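Local coordinates for protein putative oxidoreductase (Magnetospirillum magnetotacticum, PDB 3C1A) that probably catalyses an NAD(P)-dependent oxidation or reduction, as expected of a Gfo/Idh/MocA-type dehydrogenase with a Rossmann-fold domain, at residues A[24-32]-A[279-287]; A[61-70]-A[84-94]. One frame throughout, in Å; residues are numbered along the deposited sequence.

Contact 1 of 2, residues A[24-32]-A[279-287]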
loop_
_atom_site.group_PDB
_atom_site.type_symbol
_atom_site.label_atom_id
_atom_site.label_comp_id
_atom_site.label_asym_id
_atom_site.label_seq_id
_atom_site.Cartn_x
_atom_site.Cartn_y
_atom_site.Cartn_z
ATOM N N ASN A 24 -4.212 -5.696 11.448
ATOM C CA ASN A 24 -5.516 -6.332 11.209
ATOM C C ASN A 24 -5.467 -7.579 10.305
ATOM O O ASN A 24 -6.500 -8.086 9.884
ATOM C CB ASN A 24 -6.453 -5.321 10.548
ATOM C CG ASN A 24 -6.731 -4.123 11.421
ATOM O OD1 ASN A 24 -6.692 -2.986 10.959
ATOM N ND2 ASN A 24 -7.028 -4.371 12.691
ATOM N N TYR A 25 -4.268 -8.061 10.004
ATOM C CA TYR A 25 -4.094 -9.290 9.191
ATOM C C TYR A 25 -4.752 -10.514 9.815
ATOM O O TYR A 25 -5.457 -11.266 9.144
ATOM C CB TYR A 25 -2.610 -9.558 8.890
ATOM C CG TYR A 25 -2.057 -8.694 7.782
ATOM C CD1 TYR A 25 -2.407 -8.918 6.446
ATOM C CD2 TYR A 25 -1.188 -7.662 8.058
ATOM C CE1 TYR A 25 -1.897 -8.101 5.420
ATOM C CE2 TYR A 25 -0.661 -6.861 7.049
ATOM C CZ TYR A 25 -1.019 -7.073 5.746
ATOM O OH TYR A 25 -0.485 -6.253 4.766
ATOM N N ILE A 26 -4.562 -10.723 11.114
ATOM C CA ILE A 26 -5.026 -11.962 11.712
ATOM C C ILE A 26 -6.526 -12.064 11.599
ATOM O O ILE A 26 -7.043 -13.135 11.322
ATOM C CB ILE A 26 -4.598 -12.117 13.201
ATOM C CG1 ILE A 26 -3.082 -12.303 13.322
ATOM C CG2 ILE A 26 -5.268 -13.310 13.819
ATOM C CD1 ILE A 26 -2.609 -12.386 14.756
ATOM N N ARG A 27 -7.239 -10.970 11.823
ATOM C CA ARG A 27 -8.735 -11.035 11.746
ATOM C C ARG A 27 -9.215 -11.158 10.311
ATOM O O ARG A 27 -10.220 -11.814 10.042
ATOM C CB ARG A 27 -9.419 -9.832 12.392
ATOM C CG ARG A 27 -9.076 -8.496 11.786
ATOM C CD ARG A 27 -9.790 -7.370 12.524
ATOM N NE ARG A 27 -10.157 -6.300 11.607
ATOM N N THR A 28 -8.500 -10.522 9.393
ATOM C CA THR A 28 -8.830 -10.614 7.970
ATOM C C THR A 28 -8.670 -12.052 7.500
ATOM O O THR A 28 -9.565 -12.611 6.851
ATOM C CB THR A 28 -7.919 -9.702 7.114
ATOM O OG1 THR A 28 -8.037 -8.329 7.536
ATOM C CG2 THR A 28 -8.288 -9.825 5.661
ATOM N N ILE A 29 -7.542 -12.688 7.827
ATOM C CA ILE A 29 -7.349 -14.073 7.401
ATOM C C ILE A 29 -8.411 -14.963 8.041
ATOM O O ILE A 29 -8.925 -15.882 7.398
ATOM C CB ILE A 29 -5.990 -14.658 7.760
ATOM C CG1 ILE A 29 -4.837 -13.872 7.101
ATOM C CG2 ILE A 29 -5.943 -16.142 7.341
ATOM C CD1 ILE A 29 -3.510 -14.206 7.689
ATOM N N ALA A 30 -8.729 -14.711 9.310
ATOM C CA ALA A 30 -9.736 -15.533 10.005
ATOM C C ALA A 30 -11.102 -15.516 9.334
ATOM O O ALA A 30 -11.838 -16.518 9.379
ATOM C CB ALA A 30 -9.868 -15.093 11.465
ATOM N N GLY A 31 -11.453 -14.389 8.712
ATOM C CA GLY A 31 -12.754 -14.237 8.052
ATOM C C GLY A 31 -12.837 -14.759 6.622
ATOM O O GLY A 31 -13.922 -14.813 6.051
ATOM N N LEU A 32 -11.697 -15.156 6.053
ATOM C CA LEU A 32 -11.638 -15.656 4.672
ATOM C C LEU A 32 -11.938 -17.142 4.672
ATOM O O LEU A 32 -11.224 -17.917 5.299
ATOM C CB LEU A 32 -10.253 -15.410 4.041
ATOM C CG LEU A 32 -9.803 -13.969 3.770
ATOM C CD1 LEU A 32 -8.378 -13.921 3.215
ATOM C CD2 LEU A 32 -10.738 -13.249 2.828
ATOM N N PRO A 279 -10.911 -2.969 1.526
ATOM C CA PRO A 279 -9.683 -3.165 0.764
ATOM C C PRO A 279 -8.769 -4.274 1.278
ATOM O O PRO A 279 -8.300 -5.079 0.473
ATOM C CB PRO A 279 -8.996 -1.796 0.841
ATOM C CG PRO A 279 -10.137 -0.830 1.005
ATOM C CD PRO A 279 -11.154 -1.553 1.840
ATOM N N LEU A 280 -8.490 -4.319 2.582
ATOM C CA LEU A 280 -7.573 -5.343 3.097
ATOM C C LEU A 280 -8.148 -6.742 2.936
ATOM O O LEU A 280 -7.415 -7.700 2.708
ATOM C CB LEU A 280 -7.190 -5.075 4.548
ATOM C CG LEU A 280 -6.219 -6.034 5.221
ATOM C CD1 LEU A 280 -4.914 -6.030 4.477
ATOM C CD2 LEU A 280 -6.026 -5.628 6.688
ATOM N N THR A 281 -9.452 -6.876 3.099
ATOM C CA THR A 281 -10.083 -8.150 2.859
ATOM C C THR A 281 -9.859 -8.563 1.407
ATOM O O THR A 281 -9.466 -9.702 1.144
ATOM C CB THR A 281 -11.570 -8.124 3.223
ATOM O OG1 THR A 281 -11.716 -7.808 4.618
ATOM C CG2 THR A 281 -12.204 -9.453 2.911
ATOM N N ARG A 282 -10.031 -7.621 0.474
ATOM C CA ARG A 282 -9.768 -7.865 -0.936
ATOM C C ARG A 282 -8.357 -8.266 -1.238
ATOM O O ARG A 282 -8.148 -9.202 -1.990
ATOM C CB ARG A 282 -10.098 -6.629 -1.752
ATOM C CG ARG A 282 -10.123 -6.852 -3.262
ATOM C CD ARG A 282 -10.967 -5.775 -3.909
ATOM N NE ARG A 282 -10.885 -5.866 -5.351
ATOM C CZ ARG A 282 -11.806 -6.432 -6.116
ATOM N NH1 ARG A 282 -12.907 -6.972 -5.596
ATOM N NH2 ARG A 282 -11.621 -6.460 -7.426
ATOM N N ALA A 283 -7.384 -7.544 -0.661
ATOM C CA ALA A 283 -5.954 -7.856 -0.824
ATOM C C ALA A 283 -5.586 -9.292 -0.438
ATOM O O ALA A 283 -4.955 -10.015 -1.220
ATOM C CB ALA A 283 -5.118 -6.869 -0.013
ATOM N N VAL A 284 -5.953 -9.675 0.783
ATOM C CA VAL A 284 -5.696 -11.019 1.295
ATOM C C VAL A 284 -6.558 -12.102 0.574
ATOM O O VAL A 284 -6.088 -13.202 0.301
ATOM C CB VAL A 284 -5.924 -11.051 2.829
ATOM C CG1 VAL A 284 -5.668 -12.441 3.397
ATOM C CG2 VAL A 284 -5.024 -10.016 3.512
ATOM N N ARG A 285 -7.815 -11.812 0.274
ATOM C CA ARG A 285 -8.631 -12.769 -0.499
ATOM C C ARG A 285 -8.032 -13.057 -1.871
ATOM O O ARG A 285 -7.817 -14.210 -2.227
ATOM C CB ARG A 285 -10.068 -12.266 -0.645
ATOM C CG ARG A 285 -11.007 -13.267 -1.335
ATOM C CD ARG A 285 -12.406 -12.729 -1.531
ATOM N NE ARG A 285 -12.399 -11.436 -2.192
ATOM C CZ ARG A 285 -12.339 -11.261 -3.499
ATOM N NH1 ARG A 285 -12.308 -12.310 -4.312
ATOM N NH2 ARG A 285 -12.329 -10.035 -3.990
ATOM N N LEU A 286 -7.756 -12.010 -2.637
ATOM C CA LEU A 286 -7.114 -12.154 -3.934
ATOM C C LEU A 286 -5.755 -12.833 -3.863
ATOM O O LEU A 286 -5.460 -13.743 -4.654
ATOM C CB LEU A 286 -6.972 -10.805 -4.617
ATOM C CG LEU A 286 -8.309 -10.207 -5.073
ATOM C CD1 LEU A 286 -8.017 -8.792 -5.650
ATOM C CD2 LEU A 286 -9.040 -11.133 -6.047
ATOM N N PHE A 287 -4.918 -12.398 -2.932
ATOM C CA PHE A 287 -3.573 -12.960 -2.780
ATOM C C PHE A 287 -3.701 -14.451 -2.500
ATOM O O PHE A 287 -3.131 -15.238 -3.213
ATOM C CB PHE A 287 -2.781 -12.265 -1.664
ATOM C CG PHE A 287 -1.507 -12.942 -1.315
ATOM C CD1 PHE A 287 -0.382 -12.824 -2.140
ATOM C CD2 PHE A 287 -1.399 -13.695 -0.148
ATOM C CE1 PHE A 287 0.811 -13.492 -1.829
ATOM C CE2 PHE A 287 -0.158 -14.343 0.190
ATOM C CZ PHE A 287 0.906 -14.266 -0.633
HETATM O O HOH W 1 -9.960 -6.610 6.562
#

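Contact 2 of 2, residues A[61-70]-A[84-94]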
loop_
_atom_site.group_PDB
_atom_site.type_symbol
_atom_site.label_atom_id
_atom_site.label_comp_id
_atom_site.label_asym_id
_atom_site.label_seq_id
_atom_site.Cartn_x
_atom_site.Cartn_y
_atom_site.Cartn_z
ATOM N N TRP A 61 11.197 -16.339 13.021
ATOM C CA TRP A 61 10.571 -16.231 11.704
ATOM C C TRP A 61 11.057 -17.316 10.760
ATOM O O TRP A 61 10.304 -17.741 9.883
ATOM C CB TRP A 61 10.720 -14.822 11.056
ATOM C CG TRP A 61 12.138 -14.365 10.758
ATOM C CD1 TRP A 61 12.902 -13.619 11.555
ATOM C CD2 TRP A 61 12.926 -14.624 9.574
ATOM N NE1 TRP A 61 14.137 -13.404 10.986
ATOM C CE2 TRP A 61 14.169 -14.000 9.761
ATOM C CE3 TRP A 61 12.696 -15.306 8.387
ATOM C CZ2 TRP A 61 15.181 -14.050 8.812
ATOM C CZ3 TRP A 61 13.676 -15.364 7.456
ATOM C CH2 TRP A 61 14.916 -14.723 7.656
ATOM N N ARG A 62 12.312 -17.753 10.925
ATOM C CA ARG A 62 12.877 -18.799 10.081
ATOM C C ARG A 62 12.062 -20.094 10.086
ATOM O O ARG A 62 12.027 -20.821 9.076
ATOM C CB ARG A 62 14.321 -19.086 10.467
ATOM C CG ARG A 62 15.226 -17.942 10.126
ATOM C CD ARG A 62 16.641 -18.174 10.623
ATOM N NE ARG A 62 17.459 -16.988 10.408
ATOM C CZ ARG A 62 17.400 -15.874 11.143
ATOM N NH1 ARG A 62 16.549 -15.770 12.162
ATOM N NH2 ARG A 62 18.197 -14.846 10.847
ATOM N N SER A 63 11.432 -20.408 11.218
ATOM C CA SER A 63 10.586 -21.598 11.298
ATOM C C SER A 63 9.316 -21.477 10.472
ATOM O O SER A 63 8.699 -22.494 10.097
ATOM C CB SER A 63 10.232 -21.910 12.744
ATOM O OG SER A 63 11.418 -22.075 13.518
ATOM N N VAL A 64 8.879 -20.254 10.212
ATOM C CA VAL A 64 7.719 -20.066 9.336
ATOM C C VAL A 64 8.081 -20.402 7.901
ATOM O O VAL A 64 7.348 -21.130 7.240
ATOM C CB VAL A 64 7.132 -18.659 9.449
ATOM C CG1 VAL A 64 6.116 -18.422 8.332
ATOM C CG2 VAL A 64 6.492 -18.511 10.828
ATOM N N VAL A 65 9.240 -19.931 7.431
ATOM C CA VAL A 65 9.651 -20.185 6.039
ATOM C C VAL A 65 10.199 -21.605 5.793
ATOM O O VAL A 65 10.247 -22.066 4.655
ATOM C CB VAL A 65 10.678 -19.119 5.483
ATOM C CG1 VAL A 65 10.250 -17.644 5.828
ATOM C CG2 VAL A 65 12.081 -19.382 5.929
ATOM N N SER A 66 10.601 -22.300 6.852
ATOM C CA SER A 66 11.033 -23.698 6.723
ATOM C C SER A 66 9.888 -24.682 6.860
ATOM O O SER A 66 10.116 -25.885 6.805
ATOM C CB SER A 66 12.086 -24.055 7.764
ATOM O OG SER A 66 13.229 -23.237 7.612
ATOM N N ALA A 67 8.675 -24.178 7.054
ATOM C CA ALA A 67 7.518 -24.985 7.387
ATOM C C ALA A 67 7.022 -25.669 6.133
ATOM O O ALA A 67 6.810 -24.989 5.129
ATOM C CB ALA A 67 6.418 -24.091 7.985
ATOM N N PRO A 68 6.854 -27.016 6.157
ATOM C CA PRO A 68 6.478 -27.685 4.894
ATOM C C PRO A 68 5.066 -27.412 4.413
ATOM O O PRO A 68 4.814 -27.405 3.213
ATOM C CB PRO A 68 6.643 -29.179 5.222
ATOM C CG PRO A 68 6.604 -29.285 6.670
ATOM C CD PRO A 68 7.032 -27.975 7.257
ATOM N N GLU A 69 4.161 -27.185 5.355
ATOM C CA GLU A 69 2.741 -26.957 5.082
ATOM C C GLU A 69 2.380 -25.497 4.742
ATOM O O GLU A 69 1.279 -25.230 4.294
ATOM C CB GLU A 69 1.904 -27.467 6.263
ATOM C CG GLU A 69 1.629 -26.518 7.486
ATOM C CD GLU A 69 2.841 -26.182 8.365
ATOM O OE1 GLU A 69 3.923 -26.814 8.225
ATOM O OE2 GLU A 69 2.703 -25.257 9.216
ATOM N N VAL A 70 3.284 -24.564 4.957
ATOM C CA VAL A 70 2.982 -23.159 4.668
ATOM C C VAL A 70 3.076 -22.973 3.172
ATOM O O VAL A 70 4.096 -23.288 2.579
ATOM C CB VAL A 70 3.961 -22.200 5.392
ATOM C CG1 VAL A 70 3.824 -20.797 4.862
ATOM C CG2 VAL A 70 3.724 -22.237 6.905
ATOM N N GLU A 84 15.260 -8.991 4.006
ATOM C CA GLU A 84 15.838 -10.249 4.538
ATOM C C GLU A 84 14.796 -11.372 4.599
ATOM O O GLU A 84 15.043 -12.512 4.223
ATOM C CB GLU A 84 16.356 -10.013 5.941
ATOM C CG GLU A 84 17.079 -11.181 6.526
ATOM C CD GLU A 84 17.413 -11.000 8.006
ATOM O OE1 GLU A 84 16.920 -10.034 8.637
ATOM O OE2 GLU A 84 18.167 -11.847 8.540
ATOM N N ILE A 85 13.622 -11.033 5.083
ATOM C CA ILE A 85 12.572 -12.056 5.262
ATOM C C ILE A 85 12.006 -12.476 3.914
ATOM O O ILE A 85 11.774 -13.671 3.682
ATOM C CB ILE A 85 11.456 -11.566 6.184
ATOM C CG1 ILE A 85 12.026 -11.123 7.530
ATOM C CG2 ILE A 85 10.394 -12.623 6.383
ATOM C CD1 ILE A 85 10.944 -10.676 8.481
ATOM N N THR A 86 11.818 -11.506 3.020
ATOM C CA THR A 86 11.332 -11.783 1.655
ATOM C C THR A 86 12.278 -12.672 0.863
ATOM O O THR A 86 11.872 -13.611 0.236
ATOM C CB THR A 86 11.050 -10.462 0.870
ATOM O OG1 THR A 86 10.113 -9.643 1.593
ATOM C CG2 THR A 86 10.519 -10.745 -0.500
ATOM N N LEU A 87 13.554 -12.338 0.856
ATOM C CA LEU A 87 14.552 -13.187 0.233
ATOM C C LEU A 87 14.556 -14.611 0.771
ATOM O O LEU A 87 14.709 -15.531 -0.015
ATOM C CB LEU A 87 15.916 -12.553 0.381
ATOM C CG LEU A 87 16.088 -11.293 -0.470
ATOM C CD1 LEU A 87 17.344 -10.509 0.022
ATOM C CD2 LEU A 87 16.161 -11.658 -1.970
ATOM N N ALA A 88 14.351 -14.787 2.080
ATOM C CA ALA A 88 14.289 -16.118 2.711
ATOM C C ALA A 88 13.062 -16.864 2.286
ATOM O O ALA A 88 13.120 -18.043 2.005
ATOM C CB ALA A 88 14.304 -16.001 4.211
ATOM N N ALA A 89 11.933 -16.169 2.250
ATOM C CA ALA A 89 10.692 -16.768 1.784
ATOM C C ALA A 89 10.763 -17.222 0.326
ATOM O O ALA A 89 10.375 -18.343 0.012
ATOM C CB ALA A 89 9.503 -15.788 2.009
ATOM N N ILE A 90 11.297 -16.362 -0.546
ATOM C CA ILE A 90 11.483 -16.675 -1.974
ATOM C C ILE A 90 12.378 -17.896 -2.144
ATOM O O ILE A 90 12.061 -18.783 -2.935
ATOM C CB ILE A 90 12.111 -15.469 -2.746
ATOM C CG1 ILE A 90 11.109 -14.294 -2.839
ATOM C CG2 ILE A 90 12.508 -15.879 -4.154
ATOM C CD1 ILE A 90 11.735 -12.949 -3.274
ATOM N N ALA A 91 13.529 -17.877 -1.462
ATOM C CA ALA A 91 14.487 -18.985 -1.461
ATOM C C ALA A 91 13.811 -20.313 -1.080
ATOM O O ALA A 91 14.204 -21.389 -1.561
ATOM C CB ALA A 91 15.640 -18.674 -0.507
ATOM N N SER A 92 12.819 -20.237 -0.199
ATOM C CA SER A 92 12.030 -21.399 0.215
ATOM C C SER A 92 10.869 -21.774 -0.700
ATOM O O SER A 92 10.170 -22.744 -0.413
ATOM C CB SER A 92 11.472 -21.172 1.621
ATOM O OG SER A 92 12.472 -21.433 2.593
ATOM N N GLY A 93 10.636 -21.024 -1.776
ATOM C CA GLY A 93 9.522 -21.308 -2.661
ATOM C C GLY A 93 8.148 -20.871 -2.173
ATOM O O GLY A 93 7.156 -21.276 -2.751
ATOM N N LYS A 94 8.067 -20.005 -1.160
ATOM C CA LYS A 94 6.759 -19.556 -0.666
ATOM C C LYS A 94 6.410 -18.196 -1.214
ATOM O O LYS A 94 7.215 -17.259 -1.125
ATOM C CB LYS A 94 6.727 -19.505 0.844
ATOM C CG LYS A 94 6.779 -20.889 1.439
ATOM C CD LYS A 94 7.376 -20.866 2.770
ATOM C CE LYS A 94 7.222 -22.233 3.459
ATOM N NZ LYS A 94 7.568 -23.366 2.601
#

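Contact 1 of 2, residues A[24-32]-A[279-287]
T28 and V284 meet in the middle of a helix pair, in which helix 25-31 crosses the helical segment 279-287 at -60° with the axes 9.6 Å apart. Most of the contact is apolar. The methyl of T28 presses on the opposing backbone, CG2 lying 3.7 Å from T281 CA, and also meets V284 CB. L280 swings its branches across because CG stands opposite the backbone N (chi1 -179°): CD1 comes to 3.8 Å from Y25 CE1, while CD2 lies beside T28 OG1 and N24 CB. V284 splits its methyls, CG2 approaching the edge of the Y25 ring at 4.1 Å from CD1 and CG1 facing I29 CG1. L32 lies across the base of R285, CD2 3.7 Å from R285 CB; the charged end of that arginine leads away to a salt bridge with E277.

The polar link is indirect. T28 OG1 donates to N24 O at 2.8 Å from above the carbonyl plane, while T28 N reaches the same oxygen from the other face. A water donates to T28 OG1 (2.8 Å) and is hydrogen-bonded to T281 OG1 (2.9 Å), bridging the helices. With T28 replaced by an alanine, the water would probably lose one threonine partner, N24 O its side-chain donor, and a gap would open against T281 and V284.

Beneath the pair lies the parallel Rossmann sheet: Y25 and I29 rest on I74 of strand 72-76, Y25 and L280 share E126 of strand 123-126, and F287 extends to A72 and L13, so both helices cover one sheet face.

Contact 2 of 2, residues A[61-70]-A[84-94]
V65 and A89 bring the two backbones closest, CA to CA 5.6 Å, whereas W61 and I85 stand 7.9 Å apart, and helix 82-91 ends in a Schellman motif at G93 that turns the chain toward K94.

The indole of W61 packs against the 84-88 turn of helix 82-91. Its chi1 of 63° holds CG between the backbone N and the carbonyl carbon, and the ring is gripped from both faces: I85 CG1 sits over the six-membered ring, 4.2 Å from its centroid in a CH-pi contact, and R62 CG lies against the opposite face, offset toward the rim. In the ring plane, the A88 methyl meets the edge, CB 3.4 Å from W61 CZ3. The extended R62 chain continues past the indole and lays a face of its guanidinium over W61 CZ2, where NH2 forms a long salt bridge of 3.8 Å with E84 OE2, the guanidinium and carboxylate planes turned 79° apart. V65 fills the middle, with CG1 against A89 and CG2 beside the A88 methyl and S92 OG.

Beyond the Schellman turn, the K94 chain passes V65 O, with CD and CE alongside it, and then V70, its CE packing on V70 CB. A bend at its last torsion (chi4 46°) brings NZ to A67 O, a hydrogen bond of 3.1 Å with the donor tilted from the carbonyl plane. S92 OG lies 3.1 Å from V65 O.

Around W61, apolar packing by I85 and A88 gives way on the exposed side to R62 and E84, whose long ion pair probably adds little. The ammonium of the buried K94 probably depends on the A67 carbonyl for its solvation, and their bond ties the turn ahead of strand 72-76 to the residue leading into strand 95-99.

In the fold
Both contacts build on the parallel sheet of the Rossmann domain, with centres about 20 Å apart and nearest atoms about 7 Å apart, so they do not touch. Contact 2 is nested along the chain inside the loop closed by contact 1. They occupy opposite faces: contact 1 touches L13 and L15 of strand 11-17, contact 2 the alternate residues A14 and I16. Contact 2 is local, joining the connections on either side of strand 72-76. Contact 1 instead brings helix 279-290, which follows the eight-stranded mixed sheet, back against the first Rossmann helix, fastening the late part of the chain to the probable dinucleotide-binding domain.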